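CheC, inhibitor of MCP methylation / FliN fusion protein (Thermotoga maritima, PDB 4HYN) is a flagellar rotor protein of the CheC phosphatase family, which probably removes the phosphoryl group from the chemotaxis regulator CheY. Local coordinates at residues V39-E44 with V164-M169. Sequence-based numbering, arbitrary orientation.
Sequences VPTVRE and VVEFEM
Val39 meets the neighbouring strand with both methyls: CG1 packs against Val165 CG1 at 3.4 Å, while CG2 approaches the Phe167 ring obliquely, 3.4 Å from CE1. The split follows from chi1 of -169°, which sets CG1 anti to the backbone N and leaves CG2 alongside Phe167. Val42 CG2 touches Val165 CG1 more loosely. On the opposite face of the sheet from Val42 and Val165, Thr41 CB and OG1 lie beside the Glu166 carboxylate; the hydroxyl gives OE2 a weak bond of 3.4 Å.

The backbones run antiparallel. Arg43 and Val164 form a hydrogen-bonded pair, Arg43 N to Val164 O at 2.9 Å and Val164 N to Arg43 O at 2.7 Å. Glu166 N donates to Thr41 O at 3.0 Å, nearly straight at the hydrogen but above the carbonyl plane. Between Val39, nearest Phe167, and Thr41, nearest Glu166, Pro40 is an extra residue with helical backbone angles, consistent with a beta bulge. Its ring puts CD 3.3 Å from Glu166 O, and Val39 CA makes a CA-H...O contact there.

Helix 6-30 covers the Val42 and Val165 face with Ile12 and also touches Val39 and Phe167, the latter through Met20. Arg43 turns its guanidinium to Glu45. Pro40 has no N-H for Glu166 O and Thr41 N stands too far off, so within the two segments this carbonyl meets carbon; conventional bonding of this outer strand resumes toward Arg43.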
# COMPACT_ATOMS: atom_id res chain seq x y z
N VAL A 39 -10.17 5.43 1.05
CA VAL A 39 -9.73 5.01 -0.28
C VAL A 39 -10.56 5.72 -1.35
O VAL A 39 -11.51 5.15 -1.90
CB VAL A 39 -9.90 3.49 -0.48
CG1 VAL A 39 -9.19 3.06 -1.73
CG2 VAL A 39 -9.38 2.73 0.72
N PRO A 40 -10.18 6.96 -1.70
CA PRO A 40 -10.91 7.74 -2.72
C PRO A 40 -10.82 7.22 -4.15
O PRO A 40 -11.78 7.34 -4.91
CB PRO A 40 -10.24 9.12 -2.63
CG PRO A 40 -9.58 9.13 -1.26
CD PRO A 40 -9.05 7.73 -1.16
N THR A 41 -9.71 6.59 -4.49
CA THR A 41 -9.52 6.13 -5.86
C THR A 41 -9.03 4.70 -6.05
O THR A 41 -8.32 4.15 -5.20
CB THR A 41 -8.57 7.12 -6.58
OG1 THR A 41 -9.26 8.35 -6.82
CG2 THR A 41 -8.06 6.57 -7.88
N VAL A 42 -9.49 4.08 -7.14
CA VAL A 42 -9.10 2.73 -7.55
C VAL A 42 -9.04 2.83 -9.08
O VAL A 42 -10.05 3.00 -9.75
CB VAL A 42 -10.10 1.63 -7.13
CG1 VAL A 42 -9.59 0.26 -7.58
CG2 VAL A 42 -10.30 1.63 -5.63
N ARG A 43 -7.83 2.73 -9.61
CA ARG A 43 -7.60 2.87 -11.05
C ARG A 43 -6.95 1.65 -11.70
O ARG A 43 -6.02 1.07 -11.15
CB ARG A 43 -6.73 4.11 -11.26
CG ARG A 43 -6.16 4.34 -12.65
CD ARG A 43 -5.22 5.55 -12.60
NE ARG A 43 -4.66 5.92 -13.90
CZ ARG A 43 -5.26 6.71 -14.79
NH1 ARG A 43 -6.45 7.24 -14.53
NH2 ARG A 43 -4.64 7.01 -15.92
N GLU A 44 -7.49 1.23 -12.84
CA GLU A 44 -6.91 0.10 -13.56
C GLU A 44 -5.89 0.70 -14.51
O GLU A 44 -6.15 1.71 -15.17
CB GLU A 44 -7.97 -0.68 -14.34
CG GLU A 44 -7.39 -1.94 -14.97
CD GLU A 44 -8.43 -2.86 -15.56
OE1 GLU A 44 -9.64 -2.59 -15.43
OE2 GLU A 44 -8.02 -3.87 -16.17
N VAL A 164 -4.14 0.50 -9.24
CA VAL A 164 -3.45 1.52 -8.47
C VAL A 164 -4.48 2.07 -7.50
O VAL A 164 -5.47 2.69 -7.90
CB VAL A 164 -2.86 2.64 -9.38
CG1 VAL A 164 -2.21 3.73 -8.53
CG2 VAL A 164 -1.80 2.04 -10.32
N VAL A 165 -4.28 1.77 -6.23
CA VAL A 165 -5.19 2.20 -5.17
C VAL A 165 -4.67 3.41 -4.40
O VAL A 165 -3.53 3.41 -3.92
CB VAL A 165 -5.45 1.05 -4.18
CG1 VAL A 165 -6.59 1.41 -3.25
CG2 VAL A 165 -5.73 -0.26 -4.95
N GLU A 166 -5.52 4.42 -4.26
CA GLU A 166 -5.16 5.63 -3.53
C GLU A 166 -5.70 5.62 -2.10
O GLU A 166 -6.88 5.36 -1.88
CB GLU A 166 -5.67 6.87 -4.24
CG GLU A 166 -5.33 8.18 -3.52
CD GLU A 166 -6.02 9.40 -4.10
OE1 GLU A 166 -6.19 10.38 -3.35
OE2 GLU A 166 -6.39 9.40 -5.30
N PHE A 167 -4.82 5.89 -1.14
CA PHE A 167 -5.21 5.94 0.26
C PHE A 167 -5.02 7.35 0.81
O PHE A 167 -3.98 7.96 0.60
CB PHE A 167 -4.37 4.98 1.10
CG PHE A 167 -4.72 3.55 0.91
CD1 PHE A 167 -5.89 3.03 1.44
CD2 PHE A 167 -3.88 2.70 0.18
CE1 PHE A 167 -6.22 1.69 1.26
CE2 PHE A 167 -4.20 1.37 -0.01
CZ PHE A 167 -5.37 0.85 0.52
N GLU A 168 -6.05 7.88 1.46
CA GLU A 168 -5.93 9.20 2.06
C GLU A 168 -5.73 8.99 3.56
O GLU A 168 -6.52 8.29 4.20
CB GLU A 168 -7.17 10.06 1.80
CG GLU A 168 -6.92 11.52 2.15
CD GLU A 168 -8.18 12.35 2.21
OE1 GLU A 168 -8.58 12.89 1.16
OE2 GLU A 168 -8.76 12.47 3.32
N MSE A 169 -4.67 9.56 4.11
CA MSE A 169 -4.38 9.40 5.53
C MSE A 169 -4.45 10.71 6.32
O MSE A 169 -3.88 11.73 5.93
CB MSE A 169 -3.04 8.69 5.73
CG MSE A 169 -2.70 8.37 7.18
SE MSE A 169 -1.19 7.14 7.37
CE MSE A 169 0.23 8.33 6.82